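Local coordinates for protein pyrroline carboxylate reductase (Plasmodium falciparum, PDB 2RCY) that binds NADP and probably acts as a pyrroline-5-carboxylate reductase, the enzyme that makes proline from pyrroline-5-carboxylate, at residues A[5-10]-A[27-32]. Numbering follows the deposited sequence.
Sequences IKLGFM and NIIKKE
Ile29 puts both of its branches against Leu7 in strand 7-10 and Ile5 just before it. Its CD1 meets the methyl ends of both side chains. Ile29 CD1 is 3.8 Å from Leu7 CD1 and 4.2 Å from Ile5 CD1. The Leu7 and Ile29 side chains meet at about a right angle, methyl to methyl. Ile5 comes in at a slant, and its chi1 of 58° and chi2 of 136° together bring CD1 to Ile29. The second branch of Ile29 touches backbone: its CG2 is 3.3 Å from Ile5 O. That methyl stands anti to the Ile29 backbone N, while CG1 stands beside this N, anti to the carbonyl carbon.

Ile23 of helix 14-26 and Val63 of strand 61-64 also touch Leu7, and Ile61 touches Ile5. The contact joins the strand 7-10 end of the first beta-alpha-beta unit of the Rossmann fold to the loop between helix 14-26 and strand 34-37. The bound NADP is about 14 Å from the Leu7 side chain. No hydrogen bond joins the two segments. The contact is van der Waals, mostly methyl on methyl, while backbone hydrogen bonds of Leu7 to Asn33 and Phe35 tie the following residues to the strand.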
loop_
_atom_site.group_PDB
_atom_site.type_symbol
_atom_site.label_atom_id
_atom_site.label_comp_id
_atom_site.label_asym_id
_atom_site.label_seq_id
_atom_site.Cartn_x
_atom_site.Cartn_y
_atom_site.Cartn_z
ATOM N N ILE A 5 -33.167 -46.324 -15.280
ATOM C CA ILE A 5 -33.049 -45.765 -13.930
ATOM C C ILE A 5 -33.647 -44.364 -13.838
ATOM O O ILE A 5 -33.573 -43.578 -14.785
ATOM C CB ILE A 5 -31.591 -45.756 -13.393
ATOM C CG1 ILE A 5 -30.667 -44.955 -14.313
ATOM C CG2 ILE A 5 -31.082 -47.182 -13.187
ATOM C CD1 ILE A 5 -29.722 -44.036 -13.575
ATOM N N LYS A 6 -34.246 -44.067 -12.690
ATOM C CA LYS A 6 -34.929 -42.799 -12.479
ATOM C C LYS A 6 -34.044 -41.837 -11.694
ATOM O O LYS A 6 -33.588 -42.153 -10.591
ATOM C CB LYS A 6 -36.268 -43.027 -11.772
ATOM C CG LYS A 6 -37.157 -44.053 -12.463
ATOM C CD LYS A 6 -38.277 -44.526 -11.554
ATOM C CE LYS A 6 -38.896 -45.820 -12.061
ATOM N NZ LYS A 6 -37.963 -46.978 -11.927
ATOM N N LEU A 7 -33.798 -40.670 -12.284
ATOM C CA LEU A 7 -32.948 -39.651 -11.681
ATOM C C LEU A 7 -33.811 -38.555 -11.063
ATOM O O LEU A 7 -34.727 -38.039 -11.707
ATOM C CB LEU A 7 -32.010 -39.051 -12.735
ATOM C CG LEU A 7 -30.512 -38.910 -12.434
ATOM C CD1 LEU A 7 -29.835 -38.078 -13.515
ATOM C CD2 LEU A 7 -30.245 -38.307 -11.067
ATOM N N GLY A 8 -33.514 -38.207 -9.814
ATOM C CA GLY A 8 -34.273 -37.189 -9.094
ATOM C C GLY A 8 -33.417 -36.040 -8.600
ATOM O O GLY A 8 -32.372 -36.254 -7.986
ATOM N N PHE A 9 -33.871 -34.820 -8.869
ATOM C CA PHE A 9 -33.153 -33.614 -8.466
ATOM C C PHE A 9 -33.905 -32.852 -7.381
ATOM O O PHE A 9 -34.958 -32.263 -7.632
ATOM C CB PHE A 9 -32.888 -32.711 -9.677
ATOM C CG PHE A 9 -31.839 -33.242 -10.610
ATOM C CD1 PHE A 9 -32.187 -34.063 -11.676
ATOM C CD2 PHE A 9 -30.498 -32.920 -10.421
ATOM C CE1 PHE A 9 -31.215 -34.559 -12.541
ATOM C CE2 PHE A 9 -29.518 -33.411 -11.278
ATOM C CZ PHE A 9 -29.878 -34.232 -12.340
HETATM N N MSE A 10 -33.354 -32.874 -6.171
HETATM C CA MSE A 10 -33.935 -32.147 -5.048
HETATM C C MSE A 10 -33.470 -30.694 -5.087
HETATM O O MSE A 10 -32.409 -30.353 -4.560
HETATM C CB MSE A 10 -33.579 -32.823 -3.718
HETATM C CG MSE A 10 -33.988 -34.292 -3.652
HETATM SE SE MSE A 10 -33.918 -35.097 -1.876
HETATM C CE MSE A 10 -32.031 -34.839 -1.484
ATOM N N ASN A 27 -28.855 -37.146 -23.464
ATOM C CA ASN A 27 -29.640 -38.342 -23.794
ATOM C C ASN A 27 -28.959 -39.670 -23.445
ATOM O O ASN A 27 -28.495 -40.404 -24.322
ATOM C CB ASN A 27 -30.112 -38.317 -25.257
ATOM C CG ASN A 27 -31.258 -37.347 -25.483
ATOM O OD1 ASN A 27 -31.078 -36.128 -25.437
ATOM N ND2 ASN A 27 -32.447 -37.884 -25.736
ATOM N N ILE A 28 -28.891 -39.945 -22.146
ATOM C CA ILE A 28 -28.421 -41.229 -21.625
ATOM C C ILE A 28 -29.535 -41.878 -20.805
ATOM O O ILE A 28 -29.567 -43.098 -20.628
ATOM C CB ILE A 28 -27.142 -41.080 -20.761
ATOM C CG1 ILE A 28 -27.251 -39.871 -19.822
ATOM C CG2 ILE A 28 -25.911 -40.966 -21.652
ATOM C CD1 ILE A 28 -26.362 -39.950 -18.601
ATOM N N ILE A 29 -30.439 -41.037 -20.307
ATOM C CA ILE A 29 -31.620 -41.474 -19.570
ATOM C C ILE A 29 -32.854 -40.851 -20.224
ATOM O O ILE A 29 -32.820 -39.693 -20.645
ATOM C CB ILE A 29 -31.552 -41.065 -18.073
ATOM C CG1 ILE A 29 -30.201 -41.453 -17.458
ATOM C CG2 ILE A 29 -32.699 -41.699 -17.289
ATOM C CD1 ILE A 29 -29.867 -40.737 -16.162
ATOM N N LYS A 30 -33.932 -41.626 -20.308
ATOM C CA LYS A 30 -35.176 -41.182 -20.942
ATOM C C LYS A 30 -35.792 -39.973 -20.239
ATOM O O LYS A 30 -35.727 -39.857 -19.013
ATOM C CB LYS A 30 -36.183 -42.333 -21.007
ATOM C CG LYS A 30 -35.791 -43.436 -21.974
ATOM C CD LYS A 30 -36.592 -44.699 -21.734
ATOM C CE LYS A 30 -36.137 -45.814 -22.661
ATOM N NZ LYS A 30 -36.734 -47.123 -22.291
ATOM N N LYS A 31 -36.388 -39.083 -21.032
ATOM C CA LYS A 31 -36.990 -37.842 -20.539
ATOM C C LYS A 31 -38.030 -38.073 -19.443
ATOM O O LYS A 31 -38.140 -37.281 -18.507
ATOM C CB LYS A 31 -37.613 -37.057 -21.696
ATOM N N GLU A 32 -38.781 -39.166 -19.567
ATOM C CA GLU A 32 -39.809 -39.528 -18.589
ATOM C C GLU A 32 -39.235 -40.152 -17.312
ATOM O O GLU A 32 -39.983 -40.528 -16.406
ATOM C CB GLU A 32 -40.876 -40.443 -19.216
ATOM C CG GLU A 32 -40.341 -41.636 -20.017
ATOM C CD GLU A 32 -40.033 -41.299 -21.472
ATOM O OE1 GLU A 32 -39.361 -42.115 -22.138
ATOM O OE2 GLU A 32 -40.459 -40.224 -21.953
#